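Local coordinates for surface presentation of antigens protein SpaS (Salmonella typhimurium, PDB 3C01), which takes part in the type III secretion pathway that presents the surface determinants Salmonella needs to enter mammalian cells, at residues B[75-78]-B[79-83]; B[33-36]-B[37-41]; B[55-58]-B[59-63]. All coordinates share one frame; numbering follows the deposited sequence.

In the fold
This chain is the C-terminal part of SpaS, a type III secretion exporter family protein. The three contacts lie in series along it, and none nests in or crosses another. Contact 2 comes first. It ends helix 26-39 and turns the chain toward strand 43-45, which borders the bound cysteine. Contact 3 closes the turn in the loop between helix 47-56 and helix 65-84, beside strand 19-25. Contact 1 is last and closes no loop, because it runs along helix 65-84 itself. Contacts 2 and 3 sit on opposite sides of the chain's centre, about 21 Å apart between centres. Contacts 1 and 2 come within about 7 Å at their nearest atoms, without touching.

Contact 1: residues B[75-78]-B[79-83]; sequences LVWL and EEVEN
Trp77 presents one face of its indole to Val81, one helical turn on. The methyl CG2 of Val81 stands over the six-membered ring, 3.7 Å from the ring centroid of Trp77 and 19° off the normal. This is a CH-pi contact, displaced toward the rim. The nearest ring atom is CE2 of Trp77, 3.5 Å from CG2 of Val81. The side chain of Trp77 has CG opposite the backbone N (chi1 180°). In Val81 it is CG2 that lies beside the backbone N, where it can reach back to the ring. The side chain of Trp77 comes within about 5 Å of the bound cysteine, measured between nearest atoms.

A second flat group, the carboxylate of Glu80, bends back beside Val76. OE2 of Glu80 comes to 3.4 Å from CG1 of Val76, so the carboxylate lies alongside that methyl.

Both pairs are i to i+4 contacts within helix 65-84. The alpha-helical backbone sets their spacing. Glu80 N bonds Val76 O at 3.0 Å and is almost straight at 179°. Val81 N bonds Trp77 O at 3.0 Å, and Glu82 N bonds Leu78 O at 2.9 Å. Glu79 N bonds Leu75 O in the same way.

Leu75 and Leu78 are buried. Leu75 packs on Phe10 and Pro18, and Leu78 on Pro42. Both also meet side chains of another protein chain. Outside this stretch of helix, OE1 of Glu82 forms a salt bridge with a basic side chain of that other protein chain.

Contact 2: residues B[33-36]-B[37-41]; sequences RAYA and EKVGV
Glu37 turns its CG to the side of its own backbone N, opposite the carbonyl carbon (chi1 -84°), and then runs out extended to meet Arg33. Arg33 comes from the preceding turn and is bent at its second and third torsions. The two chains join in a salt bridge, with NH1 of Arg33 2.9 Å from OE1 of Glu37. The N-H points almost straight at the oxygen (168°). OE1 lies at the edge of the guanidinium, close to its plane, but the carboxylate and guanidinium planes are turned 67° apart. The bridge is a single-point one, since NE of Arg33 stays 3.9 Å from OE1 of Glu37.

On another side of the turn, CG2 of Val39 approaches the Tyr35 ring obliquely, 3.9 Å from CZ of Tyr35. Tyr35 OH has its polar partner on another protein chain, an acidic side chain.

The helix ends in a Schellman motif. Gly40 has positive phi, a conformation that favours glycine. Val41 N bonds Ala36 O at 2.7 Å. A weak bond of 3.4 Å joins Gly40 N to Glu37 O. Ala36 O also takes weak bonds from Val39 N and Gly40 N. The apolar contact that goes with the motif is CB of Ala36 to CB of Val41, at 4.1 Å.

The motif ends helix 26-39 and leads the chain toward strand 43-45. Val43 and Val45 of that strand line the pocket of the bound cysteine. The helix lies against the strand through Arg33, which packs on both valines, and Ala36, which packs on Val43.

Contact 3: residues B[55-58]-B[59-63]; sequences KTHR and RYDLV
Arg58 and Asp61 close a type II beta turn in the loop that leaves helix 47-56 and leads to helix 65-84. Two bonds join them. The backbone bond of the turn runs from Asp61 N to Arg58 O, at 3.0 Å. The side chain of Asp61 bends back over the turn, and its OD2 takes the N-H of Arg58 at 2.8 Å. That donor stands well above the carboxylate plane, 58° out of it. With CG of Asp61 beside its own backbone N (chi1 -74°), the carboxylate faces the start of the turn. Tyr60 has the positive phi expected at the third position of a type II turn.

The guanidinium of Arg58 folds the other way, toward the helix end. NH2 of Arg58 bonds O of His57 at 2.9 Å, with that oxygen in the guanidinium plane. NH2 of Arg58 also bonds O of Lys55 at 3.3 Å.

The His57 ring is held at both nitrogens. ND1 of His57 donates to OG1 of Thr56 at 2.7 Å, close to the ring plane. NE2 of His57 accepts the backbone N-H of Ser64. CD2 of His57 lies 3.4 Å from O of Leu62, at the ring edge. Thr56, at the end of helix 47-56, also bonds Ser52 O within that helix and Glu67 OE1 on helix 65-84, and so joins the two helices. Arg59 NH2 bonds Tyr23 O, on strand 19-25.

Since ND1 donates while NE2 accepts a backbone N-H, His57 is probably neutral with its proton on ND1. OD2 of Asp61 accepts a backbone N-H, which probably steadies its negative charge; the Arg58 guanidinium is not in contact with it.

Contact 1: residues B[75-78]-B[79-83]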
loop_
_atom_site.group_PDB
_atom_site.type_symbol
_atom_site.label_atom_id
_atom_site.label_comp_id
_atom_site.label_asym_id
_atom_site.label_seq_id
_atom_site.Cartn_x
_atom_site.Cartn_y
_atom_site.Cartn_z
ATOM N N LEU B 75 2.556 5.573 -7.771
ATOM C CA LEU B 75 3.803 4.804 -7.850
ATOM C C LEU B 75 4.910 5.595 -8.572
ATOM O O LEU B 75 6.058 5.615 -8.124
ATOM C CB LEU B 75 3.549 3.479 -8.575
ATOM C CG LEU B 75 3.217 2.159 -7.838
ATOM C CD1 LEU B 75 3.193 2.329 -6.368
ATOM C CD2 LEU B 75 1.927 1.422 -8.408
ATOM N N VAL B 76 4.561 6.249 -9.679
ATOM C CA VAL B 76 5.524 7.084 -10.385
ATOM C C VAL B 76 5.920 8.235 -9.472
ATOM O O VAL B 76 7.097 8.579 -9.345
ATOM C CB VAL B 76 4.975 7.620 -11.760
ATOM C CG1 VAL B 76 5.814 8.785 -12.284
ATOM C CG2 VAL B 76 4.918 6.491 -12.773
ATOM N N TRP B 77 4.938 8.821 -8.816
ATOM C CA TRP B 77 5.222 9.926 -7.947
ATOM C C TRP B 77 6.217 9.510 -6.855
ATOM O O TRP B 77 7.183 10.190 -6.596
ATOM C CB TRP B 77 3.927 10.446 -7.346
ATOM C CG TRP B 77 4.168 11.564 -6.446
ATOM C CD1 TRP B 77 4.354 12.890 -6.791
ATOM C CD2 TRP B 77 4.322 11.492 -5.035
ATOM N NE1 TRP B 77 4.577 13.631 -5.666
ATOM C CE2 TRP B 77 4.571 12.805 -4.575
ATOM C CE3 TRP B 77 4.251 10.457 -4.111
ATOM C CZ2 TRP B 77 4.732 13.101 -3.230
ATOM C CZ3 TRP B 77 4.446 10.750 -2.756
ATOM C CH2 TRP B 77 4.668 12.056 -2.332
ATOM N N LEU B 78 5.983 8.366 -6.236
ATOM C CA LEU B 78 6.865 7.891 -5.177
ATOM C C LEU B 78 8.280 7.641 -5.674
ATOM O O LEU B 78 9.246 7.931 -4.974
ATOM C CB LEU B 78 6.309 6.624 -4.535
ATOM C CG LEU B 78 7.093 6.165 -3.304
ATOM C CD1 LEU B 78 7.125 7.261 -2.218
ATOM C CD2 LEU B 78 6.564 4.861 -2.772
ATOM N N GLU B 79 8.400 7.153 -6.898
ATOM C CA GLU B 79 9.706 6.861 -7.460
ATOM C C GLU B 79 10.497 8.153 -7.728
ATOM O O GLU B 79 11.673 8.263 -7.336
ATOM C CB GLU B 79 9.547 6.038 -8.727
ATOM C CG GLU B 79 10.666 5.093 -8.959
ATOM C CD GLU B 79 10.348 4.173 -10.076
ATOM O OE1 GLU B 79 9.651 3.158 -9.844
ATOM O OE2 GLU B 79 10.776 4.468 -11.210
ATOM N N GLU B 80 9.839 9.133 -8.359
ATOM C CA GLU B 80 10.414 10.463 -8.561
ATOM C C GLU B 80 10.895 11.048 -7.238
ATOM O O GLU B 80 11.996 11.594 -7.146
ATOM C CB GLU B 80 9.396 11.402 -9.238
ATOM C CG GLU B 80 9.446 11.336 -10.791
ATOM C CD GLU B 80 8.074 11.442 -11.517
ATOM O OE1 GLU B 80 7.037 11.698 -10.849
ATOM O OE2 GLU B 80 8.030 11.256 -12.771
ATOM N N VAL B 81 10.062 10.933 -6.213
ATOM C CA VAL B 81 10.340 11.525 -4.917
ATOM C C VAL B 81 11.549 10.843 -4.309
ATOM O O VAL B 81 12.448 11.500 -3.817
ATOM C CB VAL B 81 9.125 11.392 -3.989
ATOM C CG1 VAL B 81 9.527 11.519 -2.538
ATOM C CG2 VAL B 81 8.069 12.432 -4.360
ATOM N N GLU B 82 11.595 9.519 -4.380
ATOM C CA GLU B 82 12.780 8.819 -3.917
ATOM C C GLU B 82 14.027 9.271 -4.661
ATOM O O GLU B 82 15.058 9.529 -4.043
ATOM C CB GLU B 82 12.592 7.309 -4.027
ATOM C CG GLU B 82 11.745 6.813 -2.862
ATOM C CD GLU B 82 11.349 5.356 -2.968
ATOM O OE1 GLU B 82 11.351 4.836 -4.109
ATOM O OE2 GLU B 82 11.029 4.746 -1.910
ATOM N N ASN B 83 13.916 9.383 -5.982
ATOM C CA ASN B 83 15.037 9.823 -6.832
ATOM C C ASN B 83 15.561 11.226 -6.554
ATOM O O ASN B 83 16.758 11.469 -6.641
ATOM C CB ASN B 83 14.650 9.721 -8.308
ATOM C CG ASN B 83 14.809 8.325 -8.843
ATOM O OD1 ASN B 83 15.610 7.549 -8.318
ATOM N ND2 ASN B 83 14.055 7.989 -9.896
#

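Contact 2: residues B[33-36]-B[37-41]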
loop_
_atom_site.group_PDB
_atom_site.type_symbol
_atom_site.label_atom_id
_atom_site.label_comp_id
_atom_site.label_asym_id
_atom_site.label_seq_id
_atom_site.Cartn_x
_atom_site.Cartn_y
_atom_site.Cartn_z
ATOM N N ARG B 33 0.106 0.468 9.914
ATOM C CA ARG B 33 0.786 1.771 9.863
ATOM C C ARG B 33 1.992 1.796 10.765
ATOM O O ARG B 33 3.060 2.239 10.363
ATOM C CB ARG B 33 -0.146 2.850 10.383
ATOM C CG ARG B 33 -0.275 4.042 9.527
ATOM C CD ARG B 33 0.342 5.334 10.080
ATOM N NE ARG B 33 -0.623 6.413 9.890
ATOM C CZ ARG B 33 -0.347 7.687 9.625
ATOM N NH1 ARG B 33 0.882 8.149 9.498
ATOM N NH2 ARG B 33 -1.345 8.528 9.486
ATOM N N ALA B 34 1.822 1.371 12.015
ATOM C CA ALA B 34 2.947 1.432 12.962
ATOM C C ALA B 34 4.049 0.501 12.408
ATOM O O ALA B 34 5.210 0.851 12.419
ATOM C CB ALA B 34 2.516 1.045 14.383
ATOM N N TYR B 35 3.679 -0.651 11.853
ATOM C CA TYR B 35 4.702 -1.586 11.421
ATOM C C TYR B 35 5.458 -1.105 10.136
ATOM O O TYR B 35 6.652 -1.214 10.056
ATOM C CB TYR B 35 4.111 -3.005 11.276
ATOM C CG TYR B 35 5.194 -4.014 11.051
ATOM C CD1 TYR B 35 5.888 -4.566 12.123
ATOM C CD2 TYR B 35 5.544 -4.411 9.773
ATOM C CE1 TYR B 35 6.911 -5.482 11.932
ATOM C CE2 TYR B 35 6.572 -5.322 9.574
ATOM C CZ TYR B 35 7.264 -5.833 10.664
ATOM O OH TYR B 35 8.278 -6.712 10.467
ATOM N N ALA B 36 4.748 -0.568 9.148
ATOM C CA ALA B 36 5.369 0.009 7.975
ATOM C C ALA B 36 6.362 1.168 8.336
ATOM O O ALA B 36 7.464 1.276 7.755
ATOM C CB ALA B 36 4.326 0.507 7.109
ATOM N N GLU B 37 5.956 2.006 9.298
ATOM C CA GLU B 37 6.800 3.074 9.788
ATOM C C GLU B 37 8.052 2.494 10.394
ATOM O O GLU B 37 9.126 2.890 10.030
ATOM C CB GLU B 37 6.046 4.018 10.768
ATOM C CG GLU B 37 5.220 5.121 10.004
ATOM C CD GLU B 37 4.021 5.814 10.793
ATOM O OE1 GLU B 37 3.250 6.585 10.118
ATOM O OE2 GLU B 37 3.832 5.605 12.034
ATOM N N LYS B 38 7.915 1.537 11.293
ATOM C CA LYS B 38 9.052 0.849 11.906
ATOM C C LYS B 38 10.016 0.233 10.889
ATOM O O LYS B 38 11.219 0.241 11.044
ATOM C CB LYS B 38 8.513 -0.253 12.814
ATOM C CG LYS B 38 9.539 -0.977 13.660
ATOM C CD LYS B 38 8.892 -2.201 14.297
ATOM C CE LYS B 38 9.862 -3.137 15.040
ATOM N NZ LYS B 38 9.492 -4.581 14.636
ATOM N N VAL B 39 9.487 -0.304 9.832
ATOM C CA VAL B 39 10.269 -1.153 8.993
ATOM C C VAL B 39 10.703 -0.394 7.716
ATOM O O VAL B 39 11.422 -0.953 6.889
ATOM C CB VAL B 39 9.412 -2.405 8.695
ATOM C CG1 VAL B 39 8.965 -2.409 7.268
ATOM C CG2 VAL B 39 10.133 -3.647 9.113
ATOM N N GLY B 40 10.257 0.868 7.579
ATOM C CA GLY B 40 10.647 1.771 6.499
ATOM C C GLY B 40 9.825 1.707 5.221
ATOM O O GLY B 40 10.338 2.049 4.160
ATOM N N VAL B 41 8.569 1.248 5.273
ATOM C CA VAL B 41 7.768 1.167 4.046
ATOM C C VAL B 41 6.852 2.371 4.024
ATOM O O VAL B 41 6.095 2.536 4.942
ATOM C CB VAL B 41 6.870 -0.095 3.964
ATOM C CG1 VAL B 41 5.805 0.126 2.918
ATOM C CG2 VAL B 41 7.676 -1.380 3.668
#

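Contact 3: residues B[55-58]-B[59-63]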
loop_
_atom_site.group_PDB
_atom_site.type_symbol
_atom_site.label_atom_id
_atom_site.label_comp_id
_atom_site.label_asym_id
_atom_site.label_seq_id
_atom_site.Cartn_x
_atom_site.Cartn_y
_atom_site.Cartn_z
ATOM N N LYS B 55 -13.335 -0.284 -1.072
ATOM C CA LYS B 55 -14.667 -0.625 -1.537
ATOM C C LYS B 55 -14.602 -1.564 -2.719
ATOM O O LYS B 55 -15.306 -2.530 -2.763
ATOM C CB LYS B 55 -15.430 0.650 -1.896
ATOM C CG LYS B 55 -16.922 0.471 -1.989
ATOM C CD LYS B 55 -17.553 1.212 -3.200
ATOM C CE LYS B 55 -17.078 2.673 -3.349
ATOM N NZ LYS B 55 -18.074 3.472 -4.190
ATOM N N THR B 56 -13.694 -1.312 -3.646
ATOM C CA THR B 56 -13.649 -2.050 -4.924
ATOM C C THR B 56 -12.835 -3.352 -4.863
ATOM O O THR B 56 -13.225 -4.324 -5.467
ATOM C CB THR B 56 -13.087 -1.142 -6.061
ATOM O OG1 THR B 56 -11.808 -0.579 -5.667
ATOM C CG2 THR B 56 -14.062 0.004 -6.347
ATOM N N HIS B 57 -11.737 -3.381 -4.110
ATOM C CA HIS B 57 -10.816 -4.509 -4.107
ATOM C C HIS B 57 -10.840 -5.328 -2.797
ATOM O O HIS B 57 -11.445 -4.927 -1.824
ATOM C CB HIS B 57 -9.404 -3.987 -4.317
ATOM C CG HIS B 57 -9.159 -3.426 -5.672
ATOM N ND1 HIS B 57 -9.761 -2.272 -6.120
ATOM C CD2 HIS B 57 -8.351 -3.845 -6.675
ATOM C CE1 HIS B 57 -9.369 -2.031 -7.361
ATOM N NE2 HIS B 57 -8.500 -2.960 -7.714
ATOM N N ARG B 58 -10.156 -6.468 -2.814
ATOM C CA ARG B 58 -9.937 -7.344 -1.673
ATOM C C ARG B 58 -8.466 -7.798 -1.660
ATOM O O ARG B 58 -7.734 -7.702 -2.678
ATOM C CB ARG B 58 -10.811 -8.621 -1.784
ATOM C CG ARG B 58 -12.341 -8.389 -1.698
ATOM C CD ARG B 58 -12.655 -7.516 -0.487
ATOM N NE ARG B 58 -14.074 -7.331 -0.272
ATOM C CZ ARG B 58 -14.763 -6.213 -0.535
ATOM N NH1 ARG B 58 -16.054 -6.198 -0.278
ATOM N NH2 ARG B 58 -14.214 -5.135 -1.066
ATOM N N ARG B 59 -8.043 -8.317 -0.507
ATOM C CA ARG B 59 -6.698 -8.800 -0.329
ATOM C C ARG B 59 -6.323 -9.702 -1.494
ATOM O O ARG B 59 -7.076 -10.579 -1.854
ATOM C CB ARG B 59 -6.557 -9.553 0.999
ATOM C CG ARG B 59 -5.093 -9.685 1.449
ATOM C CD ARG B 59 -4.909 -10.350 2.814
ATOM N NE ARG B 59 -5.584 -9.629 3.875
ATOM C CZ ARG B 59 -6.819 -9.870 4.283
ATOM N NH1 ARG B 59 -7.536 -10.824 3.719
ATOM N NH2 ARG B 59 -7.353 -9.121 5.249
ATOM N N TYR B 60 -5.157 -9.444 -2.076
ATOM C CA TYR B 60 -4.540 -10.248 -3.128
ATOM C C TYR B 60 -5.153 -10.083 -4.523
ATOM O O TYR B 60 -4.770 -10.787 -5.461
ATOM C CB TYR B 60 -4.386 -11.713 -2.694
ATOM C CG TYR B 60 -3.658 -11.870 -1.368
ATOM C CD1 TYR B 60 -2.527 -11.105 -1.077
ATOM C CD2 TYR B 60 -4.105 -12.779 -0.386
ATOM C CE1 TYR B 60 -1.860 -11.231 0.158
ATOM C CE2 TYR B 60 -3.456 -12.931 0.824
ATOM C CZ TYR B 60 -2.343 -12.154 1.094
ATOM O OH TYR B 60 -1.686 -12.270 2.282
ATOM N N ASP B 61 -6.032 -9.099 -4.713
ATOM C CA ASP B 61 -6.446 -8.757 -6.062
ATOM C C ASP B 61 -5.331 -8.043 -6.771
ATOM O O ASP B 61 -4.530 -7.326 -6.165
ATOM C CB ASP B 61 -7.582 -7.761 -6.049
ATOM C CG ASP B 61 -8.904 -8.357 -5.654
ATOM O OD1 ASP B 61 -9.030 -9.601 -5.654
ATOM O OD2 ASP B 61 -9.843 -7.544 -5.384
ATOM N N LEU B 62 -5.317 -8.178 -8.081
ATOM C CA LEU B 62 -4.690 -7.196 -8.922
ATOM C C LEU B 62 -5.537 -5.912 -8.912
ATOM O O LEU B 62 -6.782 -5.952 -8.838
ATOM C CB LEU B 62 -4.597 -7.742 -10.321
ATOM C CG LEU B 62 -3.358 -8.548 -10.724
ATOM C CD1 LEU B 62 -2.878 -9.456 -9.642
ATOM C CD2 LEU B 62 -3.688 -9.306 -11.995
ATOM N N VAL B 63 -4.858 -4.774 -8.988
ATOM C CA VAL B 63 -5.513 -3.499 -9.132
ATOM C C VAL B 63 -6.262 -3.452 -10.478
ATOM O O VAL B 63 -5.672 -3.648 -11.527
ATOM C CB VAL B 63 -4.459 -2.360 -9.014
ATOM C CG1 VAL B 63 -5.075 -0.967 -9.256
ATOM C CG2 VAL B 63 -3.784 -2.432 -7.637
#